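Local coordinates for DMATS type aromatic prenyltransferase (Streptomyces coelicolor, PDB 6ZS0), which probably catalyses transfer of a dimethylallyl group to C5 of the indole ring of tryptophan, at residues S4-F9 with H61-F66; A97-V102 with D114-L119; G234-R237 with G243-A246. All blocks are in the same frame, centred on the assembly; numbering follows the deposited sequence. Where two conformers were deposited one is given.

Contact 1: S4-F9 with H61-F66; sequences STLGSF and HTPVEF
Leu6 reaches Pro63 through a first torsion of -91°, away from the usual staggered value, followed by a CG-CD1 bond that continues the chain outward (chi2 176°). Both methyls thus face the proline ring, in a contact that sets the start of helix 6-20 against the loop entering strand 64-70, the first strand of the ABBA barrel. CD1 and CD2 of Leu6 each lie 4.1 Å from Pro63 CD, so both methyls of the leucine fork meet the CD corner of the ring. A forked aliphatic chain suits this buried place, since one prong can touch a second neighbour: Leu6 CD2 also lies 4.3 Å from Thr62 CG2. Threonine serves here with two faces, its methyl turned to the leucine while OG1 hydrogen-bonds Asp60. Pro63 itself packs on Leu39 of helix 25-39, and Leu6 also touches Leu47 and Tyr348.

The helix carrying Leu6 begins with a capping box, which ties up two backbone N-H groups that have no partner in a preceding turn. Thr5 is the N-cap, its OG1 accepting from Ser8 N at 3.0 Å; Ser8 OG in return takes the Thr5 N-H at 2.9 Å, almost straight at 175°.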
loop_
_atom_site.group_PDB
_atom_site.type_symbol
_atom_site.label_atom_id
_atom_site.label_comp_id
_atom_site.label_asym_id
_atom_site.label_seq_id
_atom_site.Cartn_x
_atom_site.Cartn_y
_atom_site.Cartn_z
ATOM N N SER A 4 -1.703 3.974 -25.674
ATOM C CA SER A 4 -1.598 4.141 -24.209
ATOM C C SER A 4 -0.374 3.380 -23.706
ATOM O O SER A 4 -0.076 2.273 -24.209
ATOM C CB SER A 4 -2.846 3.688 -23.517
ATOM O OG SER A 4 -3.927 4.534 -23.893
ATOM N N THR A 5 0.325 3.973 -22.761
ATOM C CA THR A 5 1.517 3.385 -22.118
ATOM C C THR A 5 1.210 3.208 -20.637
ATOM O O THR A 5 0.236 3.789 -20.132
ATOM C CB THR A 5 2.768 4.238 -22.338
ATOM O OG1 THR A 5 2.528 5.539 -21.786
ATOM C CG2 THR A 5 3.142 4.361 -23.802
ATOM N N LEU A 6 2.036 2.483 -19.949
ATOM C CA LEU A 6 1.895 2.413 -18.486
ATOM C C LEU A 6 1.950 3.825 -17.927
ATOM O O LEU A 6 1.141 4.135 -17.032
ATOM C CB LEU A 6 3.011 1.560 -17.884
ATOM C CG LEU A 6 2.692 0.085 -17.748
ATOM C CD1 LEU A 6 3.912 -0.653 -17.237
ATOM C CD2 LEU A 6 1.472 -0.149 -16.833
ATOM N N GLY A 7 2.875 4.667 -18.418
ATOM C CA GLY A 7 3.012 6.052 -17.928
ATOM C C GLY A 7 1.792 6.909 -18.227
ATOM O O GLY A 7 1.326 7.621 -17.327
ATOM N N SER A 8 1.263 6.875 -19.450
ATOM C CA SER A 8 0.121 7.737 -19.825
ATOM C C SER A 8 -1.104 7.276 -19.046
ATOM O O SER A 8 -1.879 8.125 -18.564
ATOM C CB SER A 8 -0.121 7.768 -21.307
ATOM O OG SER A 8 -0.651 6.547 -21.800
ATOM N N PHE A 9 -1.293 5.970 -18.900
ATOM C CA PHE A 9 -2.507 5.405 -18.285
ATOM C C PHE A 9 -2.483 5.671 -16.775
ATOM O O PHE A 9 -3.472 6.212 -16.232
ATOM C CB PHE A 9 -2.633 3.917 -18.603
ATOM C CG PHE A 9 -3.846 3.274 -17.989
ATOM C CD1 PHE A 9 -3.779 2.672 -16.744
ATOM C CD2 PHE A 9 -5.055 3.257 -18.663
ATOM C CE1 PHE A 9 -4.898 2.067 -16.182
ATOM C CE2 PHE A 9 -6.164 2.645 -18.100
ATOM C CZ PHE A 9 -6.088 2.052 -16.864
ATOM N N HIS A 61 -0.594 -7.237 -12.187
ATOM C CA HIS A 61 0.846 -6.951 -12.407
ATOM C C HIS A 61 1.028 -5.521 -12.901
ATOM O O HIS A 61 2.112 -5.244 -13.460
ATOM C CB HIS A 61 1.481 -7.958 -13.346
ATOM C CG HIS A 61 1.205 -9.357 -12.919
ATOM N ND1 HIS A 61 1.662 -9.858 -11.715
ATOM C CD2 HIS A 61 0.453 -10.331 -13.477
ATOM C CE1 HIS A 61 1.261 -11.130 -11.614
ATOM N NE2 HIS A 61 0.540 -11.433 -12.660
ATOM N N THR A 62 0.064 -4.626 -12.686
ATOM C CA THR A 62 0.353 -3.181 -12.855
ATOM C C THR A 62 1.311 -2.757 -11.747
ATOM O O THR A 62 1.050 -3.018 -10.578
ATOM C CB THR A 62 -0.906 -2.321 -12.826
ATOM O OG1 THR A 62 -1.870 -2.802 -13.765
ATOM C CG2 THR A 62 -0.581 -0.878 -13.146
ATOM N N PRO A 63 2.465 -2.095 -12.031
ATOM C CA PRO A 63 3.396 -1.749 -10.963
ATOM C C PRO A 63 3.108 -0.425 -10.270
ATOM O O PRO A 63 4.031 0.265 -9.837
ATOM C CB PRO A 63 4.718 -1.683 -11.725
ATOM C CG PRO A 63 4.319 -1.128 -13.066
ATOM C CD PRO A 63 3.002 -1.813 -13.376
ATOM N N VAL A 64 1.819 -0.083 -10.186
ATOM C CA VAL A 64 1.295 1.132 -9.546
ATOM C C VAL A 64 0.007 0.743 -8.839
ATOM O O VAL A 64 -0.755 -0.040 -9.423
ATOM C CB VAL A 64 1.013 2.240 -10.560
ATOM C CG1 VAL A 64 0.569 3.516 -9.877
ATOM C CG2 VAL A 64 2.219 2.527 -11.456
ATOM N N GLU A 65 -0.191 1.306 -7.658
ATOM C CA GLU A 65 -1.456 1.186 -6.911
ATOM C C GLU A 65 -1.702 2.518 -6.241
ATOM O O GLU A 65 -0.756 3.224 -5.972
ATOM C CB GLU A 65 -1.379 0.069 -5.870
ATOM C CG GLU A 65 -2.672 -0.103 -5.072
ATOM C CD GLU A 65 -2.575 -1.147 -3.970
ATOM O OE1 GLU A 65 -1.871 -0.879 -2.969
ATOM O OE2 GLU A 65 -3.200 -2.234 -4.128
ATOM N N PHE A 66 -2.952 2.890 -6.072
ATOM C CA PHE A 66 -3.297 4.160 -5.408
ATOM C C PHE A 66 -3.963 3.873 -4.076
ATOM O O PHE A 66 -4.453 2.750 -3.844
ATOM C CB PHE A 66 -4.231 4.998 -6.265
ATOM C CG PHE A 66 -3.623 5.359 -7.595
ATOM C CD1 PHE A 66 -3.963 4.661 -8.745
ATOM C CD2 PHE A 66 -2.679 6.370 -7.680
ATOM C CE1 PHE A 66 -3.405 4.995 -9.973
ATOM C CE2 PHE A 66 -2.113 6.696 -8.904
ATOM C CZ PHE A 66 -2.489 6.021 -10.051
#

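Contact 2: A97-V102 with D114-L119; sequences AGLEAV and DALDEL
Apolar contact alone joins these segments: Leu116 CD2 approaches Val102 CG1 to 3.9 Å and Leu99 CD1 to 4.1 Å, and no hydrogen bond passes between them. A single methyl thus serves both residues of helix 91-109. Val102 and Leu116 meet tip to tip, whereas Leu99 and Leu116 lie alongside one another, their side chains running opposite ways. In Leu116, CG stands anti to the backbone N (chi1 179°), and this extends the isobutyl group from its short helix toward the other. Leu99 and Val102 are three residues apart, nearly one helical turn, which lets both address the same partner.

The two helices belong to the helical layer outside the antiparallel barrel of the ABBA fold, and their contact continues onto its wall, with Val102 touching Val150 and Leu116 touching Leu152, both on strand 147-152. Branched aliphatic residues suit such a site because they fill the helix-to-sheet interface without burying a polar group.

Backbone hydrogen bonds stay within each segment. Val102 N bonds to Gly98 O at 3.1 Å in regular helical fashion, while Leu119 N bonds to Leu116 O at 2.9 Å, a three-residue step.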
loop_
_atom_site.group_PDB
_atom_site.type_symbol
_atom_site.label_atom_id
_atom_site.label_comp_id
_atom_site.label_asym_id
_atom_site.label_seq_id
_atom_site.Cartn_x
_atom_site.Cartn_y
_atom_site.Cartn_z
ATOM N N ALA A 97 17.609 -0.663 -9.113
ATOM C CA ALA A 97 16.856 0.397 -9.816
ATOM C C ALA A 97 15.928 1.074 -8.802
ATOM O O ALA A 97 15.829 2.325 -8.824
ATOM C CB ALA A 97 16.105 -0.172 -10.995
ATOM N N GLY A 98 15.313 0.294 -7.917
ATOM C CA GLY A 98 14.449 0.850 -6.858
ATOM C C GLY A 98 15.232 1.778 -5.950
ATOM O O GLY A 98 14.769 2.918 -5.661
ATOM N N LEU A 99 16.408 1.344 -5.520
ATOM C CA LEU A 99 17.265 2.166 -4.657
ATOM C C LEU A 99 17.689 3.440 -5.389
ATOM O O LEU A 99 17.694 4.522 -4.758
ATOM C CB LEU A 99 18.458 1.332 -4.225
ATOM C CG LEU A 99 19.437 2.051 -3.299
ATOM C CD1 LEU A 99 18.737 2.563 -2.054
ATOM C CD2 LEU A 99 20.574 1.139 -2.946
ATOM N N GLU A 100 18.079 3.343 -6.657
ATOM C CA GLU A 100 18.487 4.533 -7.456
ATOM C C GLU A 100 17.335 5.551 -7.475
ATOM O O GLU A 100 17.589 6.762 -7.363
ATOM C CB GLU A 100 18.879 4.138 -8.876
ATOM C CG GLU A 100 20.173 3.350 -8.937
ATOM C CD GLU A 100 20.452 2.698 -10.272
ATOM O OE1 GLU A 100 21.565 2.104 -10.416
ATOM O OE2 GLU A 100 19.570 2.785 -11.180
ATOM N N ALA A 101 16.105 5.079 -7.639
ATOM C CA ALA A 101 14.906 5.951 -7.740
ATOM C C ALA A 101 14.741 6.682 -6.415
ATOM O O ALA A 101 14.500 7.906 -6.451
ATOM C CB ALA A 101 13.659 5.189 -8.068
ATOM N N VAL A 102 14.877 5.976 -5.285
ATOM C CA VAL A 102 14.747 6.614 -3.948
ATOM C C VAL A 102 15.867 7.636 -3.772
ATOM O O VAL A 102 15.605 8.736 -3.256
ATOM C CB VAL A 102 14.723 5.567 -2.825
ATOM C CG1 VAL A 102 14.773 6.190 -1.441
ATOM C CG2 VAL A 102 13.494 4.671 -2.977
ATOM N N ASP A 114 19.687 7.940 5.928
ATOM C CA ASP A 114 20.578 7.220 6.880
ATOM C C ASP A 114 19.872 5.961 7.393
ATOM O O ASP A 114 20.530 4.939 7.498
ATOM C CB ASP A 114 21.004 8.086 8.070
ATOM C CG ASP A 114 22.036 9.149 7.741
ATOM O OD1 ASP A 114 22.575 9.141 6.595
ATOM O OD2 ASP A 114 22.315 9.974 8.633
ATOM N N ALA A 115 18.579 6.032 7.693
ATOM C CA ALA A 115 17.810 4.893 8.242
ATOM C C ALA A 115 17.705 3.785 7.177
ATOM O O ALA A 115 17.867 2.605 7.510
ATOM C CB ALA A 115 16.458 5.361 8.707
ATOM N N LEU A 116 17.487 4.146 5.929
ATOM C CA LEU A 116 17.449 3.153 4.831
ATOM C C LEU A 116 18.842 2.532 4.685
ATOM O O LEU A 116 18.933 1.345 4.582
ATOM C CB LEU A 116 16.995 3.847 3.543
ATOM C CG LEU A 116 16.931 2.964 2.315
ATOM C CD1 LEU A 116 16.063 1.735 2.553
ATOM C CD2 LEU A 116 16.454 3.757 1.109
ATOM N N ASP A 117 19.888 3.357 4.676
ATOM C CA ASP A 117 21.283 2.895 4.471
ATOM C C ASP A 117 21.671 1.870 5.529
ATOM O O ASP A 117 22.353 0.909 5.181
ATOM C CB ASP A 117 22.237 4.082 4.470
ATOM C CG ASP A 117 22.175 4.902 3.197
ATOM O OD1 ASP A 117 21.634 4.400 2.180
ATOM O OD2 ASP A 117 22.695 6.026 3.221
ATOM N N GLU A 118 21.218 2.067 6.761
ATOM C CA GLU A 118 21.432 1.154 7.907
ATOM C C GLU A 118 20.905 -0.252 7.601
ATOM O O GLU A 118 21.390 -1.178 8.257
ATOM C CB GLU A 118 20.746 1.687 9.167
ATOM C CG GLU A 118 21.459 2.839 9.793
ATOM C CD GLU A 118 22.719 2.462 10.559
ATOM O OE1 GLU A 118 22.973 1.223 10.749
ATOM O OE2 GLU A 118 23.440 3.389 10.960
ATOM N N LEU A 119 19.977 -0.410 6.635
ATOM C CA LEU A 119 19.242 -1.692 6.399
ATOM C C LEU A 119 19.639 -2.381 5.095
ATOM O O LEU A 119 19.200 -3.529 4.911
ATOM C CB LEU A 119 17.742 -1.398 6.352
ATOM C CG LEU A 119 17.142 -0.819 7.623
ATOM C CD1 LEU A 119 15.638 -0.762 7.502
ATOM C CD2 LEU A 119 17.552 -1.595 8.854
#

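Contact 3: G234-R237 with G243-A246; sequences GFFR and GSDA
Asp245 OD1 is approached by two groups, NE of Arg237 in a salt bridge of 3.5 Å and the hydroxyl of Ser244, which donates a weak hydrogen bond from OG at 3.4 Å. The arginine meets this oxygen at the edge of its guanidinium and in its plane. The carboxylate is turned only 20° from that plane, so the two flat groups lie nearly coplanar, although the side chains as wholes cross at about a right angle. The second oxygen faces the same edge, with Asp245 OD2 3.5 Å from Arg237 NH2. At these lengths the pairing is a loose one, and its strength is probably reduced further by solvent around two exposed side chains.

Arginine suits this place because its long chain offers both carbon and charge. It runs extended from CG to NE, and its aliphatic part passes beside the serine, leaving Arg237 CG 3.6 Å from Ser244 OG. The guanidinium has a second anionic partner: NH1 makes a salt bridge with Glu233, one turn earlier on the same helix. The two acids probably help to balance its charge.

Serine is small enough to point toward the helix, its OG near both the arginine chain and the Phe236 ring. That OG lies 4.0 Å from Phe236 CE2, near the ring plane and at the ring edge. Asp245 adopts a left-handed backbone conformation (phi 53°, psi 46°), which turns the chain sharply after Ser244.

Together these contacts fold the loop leading to barrel strand 254-260 back on helix 229-240. Phe236 continues the packing inward, touching Ala214 and Ala217 of helix 214-217 and Leu249 of the loop, while its neighbour Phe235 packs on Leu273 and Ile275 of strand 270-275.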
loop_
_atom_site.group_PDB
_atom_site.type_symbol
_atom_site.label_atom_id
_atom_site.label_comp_id
_atom_site.label_asym_id
_atom_site.label_seq_id
_atom_site.Cartn_x
_atom_site.Cartn_y
_atom_site.Cartn_z
ATOM N N GLY A 234 -15.697 -4.528 14.735
ATOM C CA GLY A 234 -16.722 -3.914 13.880
ATOM C C GLY A 234 -16.207 -3.759 12.461
ATOM O O GLY A 234 -16.926 -4.100 11.509
ATOM N N PHE A 235 -14.981 -3.291 12.325
ATOM C CA PHE A 235 -14.378 -3.029 11.007
ATOM C C PHE A 235 -14.185 -4.380 10.322
ATOM O O PHE A 235 -14.552 -4.515 9.143
ATOM C CB PHE A 235 -13.069 -2.270 11.148
ATOM C CG PHE A 235 -12.212 -2.339 9.923
ATOM C CD1 PHE A 235 -12.557 -1.623 8.786
ATOM C CD2 PHE A 235 -11.087 -3.131 9.898
ATOM C CE1 PHE A 235 -11.790 -1.720 7.640
ATOM C CE2 PHE A 235 -10.298 -3.181 8.764
ATOM C CZ PHE A 235 -10.651 -2.475 7.645
ATOM N N PHE A 236 -13.613 -5.342 11.041
ATOM C CA PHE A 236 -13.389 -6.710 10.510
ATOM C C PHE A 236 -14.707 -7.226 9.912
ATOM O O PHE A 236 -14.726 -7.725 8.786
ATOM C CB PHE A 236 -12.838 -7.639 11.590
ATOM C CG PHE A 236 -12.643 -9.074 11.146
ATOM C CD1 PHE A 236 -11.378 -9.585 10.865
ATOM C CD2 PHE A 236 -13.718 -9.941 11.083
ATOM C CE1 PHE A 236 -11.221 -10.916 10.484
ATOM C CE2 PHE A 236 -13.561 -11.254 10.673
ATOM C CZ PHE A 236 -12.307 -11.740 10.386
ATOM N N ARG A 237 -15.802 -7.128 10.660
ATOM C CA ARG A 237 -17.093 -7.710 10.229
ATOM C C ARG A 237 -17.673 -6.934 9.046
ATOM O O ARG A 237 -18.214 -7.581 8.130
ATOM C CB ARG A 237 -18.075 -7.750 11.403
ATOM C CG ARG A 237 -17.662 -8.727 12.492
ATOM C CD ARG A 237 -18.790 -9.020 13.456
ATOM N NE ARG A 237 -18.510 -10.278 14.138
ATOM C CZ ARG A 237 -17.874 -10.403 15.299
ATOM N NH1 ARG A 237 -17.457 -9.333 15.962
ATOM N NH2 ARG A 237 -17.653 -11.606 15.796
ATOM N N GLY A 243 -16.678 -13.608 4.485
ATOM C CA GLY A 243 -15.467 -14.176 5.111
ATOM C C GLY A 243 -15.565 -14.187 6.643
ATOM O O GLY A 243 -14.748 -14.906 7.264
ATOM N N SER A 244 -16.544 -13.458 7.220
ATOM C CA SER A 244 -16.771 -13.263 8.680
ATOM C C SER A 244 -17.551 -14.440 9.286
ATOM O O SER A 244 -18.428 -14.993 8.604
ATOM C CB SER A 244 -17.487 -11.939 8.936
ATOM O OG SER A 244 -17.536 -11.638 10.320
ATOM N N ASP A 245 -17.222 -14.791 10.533
ATOM C CA ASP A 245 -17.899 -15.834 11.358
ATOM C C ASP A 245 -17.962 -17.160 10.596
ATOM O O ASP A 245 -19.025 -17.793 10.633
ATOM C CB ASP A 245 -19.281 -15.353 11.801
ATOM C CG ASP A 245 -19.185 -14.218 12.797
ATOM O OD1 ASP A 245 -19.729 -13.132 12.505
ATOM O OD2 ASP A 245 -18.542 -14.424 13.854
ATOM N N ALA A 246 -16.846 -17.584 9.980
ATOM C CA ALA A 246 -16.768 -18.802 9.135
ATOM C C ALA A 246 -15.485 -19.609 9.410
ATOM O O ALA A 246 -15.103 -20.442 8.539
ATOM C CB ALA A 246 -16.863 -18.376 7.687
#

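Overall arrangement
From the N terminus the three contacts follow in series along the chain, none enclosing or crossing another. Contact 1 closes a loop of 51 intervening residues, which includes helix 25-39, and fixes the N-terminal helix at the entrance to the first barrel strand. Contact 2 spans only 11 residues and pairs consecutive outer helices that follow strand 77-82. Contact 3, the shortest closure with five residues between its segments, folds a surface loop onto its own helix before strand 254-260. Contacts 2 and 3 lie on opposite sides of the chain's centre, their centres about 38 Å apart. The ten-stranded barrel connects all three, which do not touch one another.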